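Local coordinates for protein lipase (Penicillium expansum, PDB 3G7N) that hydrolyses triacylglycerols and other acylglycerol lipids, releasing free fatty acids, as a secreted alkaline lipase of the alpha/beta-hydrolase fold, at residues P82-G86 and V87-S91; K115-I118 and A119-D123. All coordinates share one frame; numbering follows the deposited sequence.

Contact 1: residues P82-G86 and V87-S91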
ATOM      1  N   PRO A  82       0.971  15.724 -10.230  1.00 14.45           N
ATOM      2  CA  PRO A  82       1.605  15.586  -8.922  1.00 14.97           C
ATOM      3  C   PRO A  82       2.980  16.234  -8.897  1.00 17.97           C
ATOM      4  O   PRO A  82       3.642  16.333  -9.932  1.00 17.67           O
ATOM      5  CB  PRO A  82       1.752  14.076  -8.770  1.00 13.91           C
ATOM      6  CG  PRO A  82       1.842  13.567 -10.141  1.00 15.61           C
ATOM      7  CD  PRO A  82       0.990  14.469 -10.997  1.00 15.69           C
ATOM      8  N   GLU A  83       3.434  16.563  -7.696  1.00 15.07           N
ATOM      9  CA  GLU A  83       4.757  17.124  -7.477  1.00 14.98           C
ATOM     10  C   GLU A  83       5.251  16.636  -6.116  1.00 12.98           C
ATOM     11  O   GLU A  83       4.614  16.899  -5.096  1.00 14.55           O
ATOM     12  CB  GLU A  83       4.684  18.655  -7.504  1.00 17.79           C
ATOM     13  CG  GLU A  83       5.997  19.354  -7.190  1.00 30.33           C
ATOM     14  CD  GLU A  83       6.073  20.759  -7.771  1.00 43.97           C
ATOM     15  OE1 GLU A  83       5.012  21.396  -7.951  1.00 40.13           O
ATOM     16  OE2 GLU A  83       7.203  21.224  -8.040  1.00 49.16           O
ATOM     17  N   LEU A  84       6.398  15.967  -6.114  1.00 12.56           N
ATOM     18  CA  LEU A  84       6.992  15.444  -4.876  1.00 12.78           C
ATOM     19  C   LEU A  84       8.513  15.586  -4.952  1.00 13.32           C
ATOM     20  O   LEU A  84       9.129  15.201  -5.951  1.00 14.73           O
ATOM     21  CB  LEU A  84       6.628  13.960  -4.704  1.00 12.61           C
ATOM     22  CG  LEU A  84       5.138  13.623  -4.533  1.00 11.86           C
ATOM     23  CD1 LEU A  84       4.924  12.113  -4.618  1.00 13.07           C
ATOM     24  CD2 LEU A  84       4.566  14.186  -3.247  1.00 13.85           C
ATOM     25  N   SER A  85       9.137  15.898  -3.821  1.00 12.27           N
ATOM     26  CA  SER A  85      10.588  16.028  -3.824  1.00 13.29           C
ATOM     27  C   SER A  85      11.265  14.717  -4.192  1.00 14.68           C
ATOM     28  O   SER A  85      10.884  13.635  -3.709  1.00 13.33           O
ATOM     29  CB  SER A  85      11.086  16.563  -2.487  1.00 15.62           C
ATOM     30  OG  SER A  85      10.876  15.625  -1.440  1.00 16.72           O
ATOM     31  N   GLY A  86      12.271  14.807  -5.056  1.00 14.34           N
ATOM     32  CA  GLY A  86      13.083  13.669  -5.434  1.00 14.19           C
ATOM     33  C   GLY A  86      12.428  12.798  -6.482  1.00 13.20           C
ATOM     34  O   GLY A  86      13.000  11.805  -6.904  1.00 14.91           O
ATOM     35  N   VAL A  87      11.210  13.167  -6.888  1.00 13.95           N
ATOM     36  CA  VAL A  87      10.490  12.421  -7.915  1.00 15.09           C
ATOM     37  C   VAL A  87      10.375  13.253  -9.191  1.00 14.65           C
ATOM     38  O   VAL A  87      10.005  14.425  -9.133  1.00 15.77           O
ATOM     39  CB  VAL A  87       9.054  12.042  -7.457  1.00 15.16           C
ATOM     40  CG1 VAL A  87       8.344  11.243  -8.533  1.00 15.19           C
ATOM     41  CG2 VAL A  87       9.107  11.284  -6.130  1.00 13.51           C
ATOM     42  N   THR A  88      10.703  12.645 -10.324  1.00 13.90           N
ATOM     43  CA  THR A  88      10.514  13.309 -11.615  1.00 16.64           C
ATOM     44  C   THR A  88       9.392  12.610 -12.391  1.00 12.61           C
ATOM     45  O   THR A  88       9.590  11.563 -12.989  1.00 16.38           O
ATOM     46  CB  THR A  88      11.813  13.329 -12.438  1.00 19.48           C
ATOM     47  OG1 THR A  88      12.848  13.975 -11.678  1.00 22.98           O
ATOM     48  CG2 THR A  88      11.601  14.110 -13.736  1.00 22.61           C
ATOM     49  N   PHE A  89       8.217  13.235 -12.395  1.00 15.20           N
ATOM     50  CA  PHE A  89       7.045  12.653 -13.067  1.00 15.45           C
ATOM     51  C   PHE A  89       7.039  13.054 -14.538  1.00 16.27           C
ATOM     52  O   PHE A  89       7.077  14.258 -14.833  1.00 17.83           O
ATOM     53  CB  PHE A  89       5.748  13.168 -12.433  1.00 14.65           C
ATOM     54  CG  PHE A  89       5.474  12.620 -11.053  1.00 14.25           C
ATOM     55  CD1 PHE A  89       4.944  11.349 -10.889  1.00 14.63           C
ATOM     56  CD2 PHE A  89       5.645  13.423  -9.940  1.00 13.32           C
ATOM     57  CE1 PHE A  89       4.606  10.881  -9.617  1.00 14.84           C
ATOM     58  CE2 PHE A  89       5.279  12.973  -8.667  1.00 14.69           C
ATOM     59  CZ  PHE A  89       4.687  11.730  -8.533  1.00 14.26           C
ATOM     60  N   PRO A  90       6.747  12.097 -15.430  1.00 15.34           N
ATOM     61  CA  PRO A  90       6.450  12.514 -16.803  1.00 16.43           C
ATOM     62  C   PRO A  90       5.254  13.445 -16.859  1.00 18.03           C
ATOM     63  O   PRO A  90       4.322  13.331 -16.046  1.00 16.65           O
ATOM     64  CB  PRO A  90       6.140  11.203 -17.513  1.00 18.18           C
ATOM     65  CG  PRO A  90       6.981  10.183 -16.765  1.00 17.54           C
ATOM     66  CD  PRO A  90       6.966  10.644 -15.327  1.00 17.29           C
ATOM     67  N   SER A  91       5.221  14.285 -17.892  1.00 18.35           N
ATOM     68  CA  SER A  91       4.241  15.359 -18.008  1.00 18.38           C
ATOM     69  C   SER A  91       2.789  14.874 -18.002  1.00 16.26           C
ATOM     70  O   SER A  91       1.883  15.659 -17.718  1.00 21.38           O
ATOM     71  CB  SER A  91       4.503  16.173 -19.292  1.00 19.58           C
ATOM     72  OG  SER A  91       4.249  15.387 -20.450  1.00 26.00           O
TER
HETATM   73  O   HOH W   1       7.838  16.036  -8.610  1.00 17.62           O
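Pro-82, Leu-84, Val-87 and Phe-89 meet in a local hairpin-like contact within the loop joining strands 79-80 and 95-96, with Glu-83 and Thr-88 pointing away from this apolar cluster. The chain reverses through a type II beta turn from Leu-84 to Val-87, closed by the hydrogen bond from Val-87 N to Leu-84 O at 3.1 Å. Gly-86 occupies the third position of the turn with positive phi (81°), as type II geometry requires. Behind the turn the two arms are bridged by water: Leu-84 N donates to it at 2.9 Å, and it donates to Val-87 O at 2.8 Å.

The aromatic ring of Phe-89 lies sandwiched within the reversal. Pro-82 CG sits almost exactly above the ring centroid, at 3.6 Å and 3° from the normal, a CH-pi contact; Pro-82 CB shares that face, nearest to Phe-89 CE2. Val-87 CG1 covers the opposite face, while Leu-84 CD1 comes in at the edge, 3.9 Å from Phe-89 CZ. With chi1 at -179°, Val-87 sends CG1 away from its backbone N and over the ring, whereas its CG2 rests 3.9 Å from Leu-84 CB. Cutting Phe-89 back to an alanine is likely to leave Pro-82 and Val-87 without the flat group they clasp, with a gap between the arms.

The turn is tied to the helices beneath it: Ser-85 OG is hydrogen-bonded to Asp-108 OD1 of helix 97-120 and Ser-85 O to Asn-148 ND2 of helix 133-148. Leu-84 packs on Trp-103 and His-107 of the former and on Ile-140 of the latter, and the Phe-89 ring meets that of Phe-172 in helix 167-175.

Contact 2: residues K115-I118 and A119-D123; sequences KALI and AKYPD
Ala-119 N donates to Lys-115 O at 3.2 Å, and Tyr-121 N to Leu-117 O at 2.8 Å, so i to i+4 bonding carries helix 97-120 through its last turn before the backbone of Tyr-121 departs from helical conformation. Between them Lys-120 N has two weak bonds, to Ala-116 O at 3.3 Å and to Leu-117 O at 3.1 Å. Leu-117 O therefore takes two donors; the Tyr-121 bond runs nearly in line with the carbonyl, with a C=O...N angle of 162°, whereas the Lys-120 bond is strongly bent at its hydrogen.

Pro-122 follows the final donor. It has no N-H to offer Ile-118 O, and its ring lies against that carbonyl instead, with Pro-122 CB 3.5 Å from Ile-118 O. This is a helix C-terminus followed by proline, where proline, lacking an N-H, ends the run of backbone donors; here it lies in the connection from helix 97-120 to strand 125-131 of the alpha/beta-hydrolase sheet.

Leu-117 CD2 comes to the edge of the Tyr-121 ring, in its plane, and stands 4.0 Å from Tyr-121 CE2. One face of that ring receives Lys-120 CG, offset toward the rim. The lysine chain begins with CG anti to the backbone N (chi1 -170°), which brings this methylene over the tyrosine, and bends at its end. Tyr-121 also stacks with Tyr-51 and Tyr-124. Leu-117 continues onto Val-49 and Ile-58 of the sheet and has a bound di(hydroxyethyl)ether about 4 Å from its side chain, while Ile-118 reaches Phe-149 and Ile-58.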
ATOM      1  N   LYS A 115      15.900   8.147   5.025  1.00 10.26           N
ATOM      2  CA  LYS A 115      17.300   8.450   4.750  1.00 12.47           C
ATOM      3  C   LYS A 115      18.154   8.331   6.006  1.00 11.71           C
ATOM      4  O   LYS A 115      19.237   7.737   5.971  1.00 12.84           O
ATOM      5  CB  LYS A 115      17.434   9.843   4.151  1.00 14.77           C
ATOM      6  CG  LYS A 115      18.818  10.147   3.601  1.00 23.54           C
ATOM      7  CD  LYS A 115      18.903  11.593   3.133  1.00 31.05           C
ATOM      8  CE  LYS A 115      20.226  11.855   2.417  1.00 42.03           C
ATOM      9  NZ  LYS A 115      20.225  13.146   1.664  1.00 44.15           N
ATOM     10  N   ALA A 116      17.608   8.738   7.144  1.00 10.36           N
ATOM     11  CA  ALA A 116      18.312   8.569   8.399  1.00 11.83           C
ATOM     12  C   ALA A 116      18.487   7.087   8.745  1.00 11.13           C
ATOM     13  O   ALA A 116      19.545   6.667   9.233  1.00 12.27           O
ATOM     14  CB  ALA A 116      17.577   9.299   9.514  1.00 12.70           C
ATOM     15  N   LEU A 117      17.460   6.278   8.499  1.00 10.30           N
ATOM     16  CA  LEU A 117      17.550   4.860   8.806  1.00 10.37           C
ATOM     17  C   LEU A 117      18.510   4.139   7.868  1.00  8.88           C
ATOM     18  O   LEU A 117      19.217   3.221   8.285  1.00  9.89           O
ATOM     19  CB  LEU A 117      16.163   4.214   8.805  1.00  8.66           C
ATOM     20  CG  LEU A 117      15.288   4.597   9.997  1.00  9.02           C
ATOM     21  CD1 LEU A 117      13.841   4.166   9.751  1.00 10.97           C
ATOM     22  CD2 LEU A 117      15.820   3.963  11.261  1.00 12.37           C
ATOM     23  N   ILE A 118      18.547   4.554   6.607  1.00  9.68           N
ATOM     24  CA  ILE A 118      19.509   3.994   5.649  1.00 11.03           C
ATOM     25  C   ILE A 118      20.958   4.228   6.105  1.00 12.68           C
ATOM     26  O   ILE A 118      21.793   3.326   6.022  1.00 13.46           O
ATOM     27  CB  ILE A 118      19.293   4.549   4.234  1.00 10.82           C
ATOM     28  CG1 ILE A 118      18.023   3.957   3.601  1.00 12.01           C
ATOM     29  CG2 ILE A 118      20.531   4.277   3.351  1.00 15.18           C
ATOM     30  CD1 ILE A 118      17.582   4.680   2.337  1.00 12.33           C
ATOM     31  N   ALA A 119      21.223   5.391   6.681  1.00 11.83           N
ATOM     32  CA  ALA A 119      22.561   5.680   7.203  1.00 13.22           C
ATOM     33  C   ALA A 119      22.944   4.748   8.348  1.00 14.84           C
ATOM     34  O   ALA A 119      24.109   4.348   8.471  1.00 15.01           O
ATOM     35  CB  ALA A 119      22.660   7.120   7.634  1.00 13.70           C
ATOM     36  N   LYS A 120      21.978   4.385   9.184  1.00 11.40           N
ATOM     37  CA  LYS A 120      22.220   3.520  10.319  1.00 13.14           C
ATOM     38  C   LYS A 120      22.223   2.044   9.942  1.00 11.85           C
ATOM     39  O   LYS A 120      22.949   1.239  10.550  1.00 13.53           O
ATOM     40  CB  LYS A 120      21.188   3.790  11.420  1.00 15.07           C
ATOM     41  CG  LYS A 120      21.473   3.116  12.739  1.00 19.55           C
ATOM     42  CD  LYS A 120      20.807   3.873  13.896  1.00 31.27           C
ATOM     43  CE  LYS A 120      20.926   3.124  15.227  1.00 38.73           C
ATOM     44  NZ  LYS A 120      22.316   2.662  15.515  1.00 46.11           N
ATOM     45  N   TYR A 121      21.403   1.684   8.949  1.00 10.94           N
ATOM     46  CA  TYR A 121      21.231   0.296   8.529  1.00 11.44           C
ATOM     47  C   TYR A 121      21.427   0.186   7.006  1.00 11.85           C
ATOM     48  O   TYR A 121      20.470  -0.016   6.256  1.00 10.62           O
ATOM     49  CB  TYR A 121      19.835  -0.217   8.917  1.00 12.46           C
ATOM     50  CG  TYR A 121      19.521  -0.076  10.388  1.00 12.36           C
ATOM     51  CD1 TYR A 121      20.048  -0.963  11.316  1.00 14.93           C
ATOM     52  CD2 TYR A 121      18.658   0.911  10.841  1.00 12.61           C
ATOM     53  CE1 TYR A 121      19.788  -0.820  12.670  1.00 15.13           C
ATOM     54  CE2 TYR A 121      18.368   1.046  12.198  1.00 14.35           C
ATOM     55  CZ  TYR A 121      18.951   0.192  13.099  1.00 12.63           C
ATOM     56  OH  TYR A 121      18.736   0.390  14.446  1.00 17.75           O
ATOM     57  N   PRO A 122      22.681   0.322   6.534  1.00 10.44           N
ATOM     58  CA  PRO A 122      22.909   0.592   5.122  1.00 11.27           C
ATOM     59  C   PRO A 122      22.795  -0.667   4.279  1.00 10.30           C
ATOM     60  O   PRO A 122      22.775  -0.557   3.059  1.00 13.38           O
ATOM     61  CB  PRO A 122      24.363   1.103   5.084  1.00 12.77           C
ATOM     62  CG  PRO A 122      24.984   0.558   6.332  1.00 12.90           C
ATOM     63  CD  PRO A 122      23.882   0.600   7.355  1.00 12.40           C
ATOM     64  N   ASP A 123      22.665  -1.821   4.923  1.00 10.68           N
ATOM     65  CA  ASP A 123      22.429  -3.080   4.221  1.00 11.98           C
ATOM     66  C   ASP A 123      20.950  -3.483   4.145  1.00 12.28           C
ATOM     67  O   ASP A 123      20.613  -4.498   3.537  1.00 14.02           O
ATOM     68  CB  ASP A 123      23.228  -4.206   4.869  1.00 14.16           C
ATOM     69  CG  ASP A 123      22.861  -4.407   6.334  1.00 18.76           C
ATOM     70  OD1 ASP A 123      22.851  -3.409   7.120  1.00 23.84           O
ATOM     71  OD2 ASP A 123      22.676  -5.578   6.731  1.00 37.15           O
TER

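Followed from the N terminus, the chain leaves strand 79-80, reverses in contact 1 and returns to strand 95-96, its antiparallel partner, before entering helix 97-120. Contact 2 lies at the far end of that helix, where the chain turns toward strand 125-131. The two are in series, neither nested nor crossing, with centres 24 Å apart and nearest atoms about 10 Å apart. Helix 97-120 relates them: the reversal of 82-91 packs on its earlier turns and reaches helix 133-148, whereas 115-123 sets its last turn against strands 45-52 and 57-62. Each illustrates a change of chain direction, one within a loop and one at a helix end.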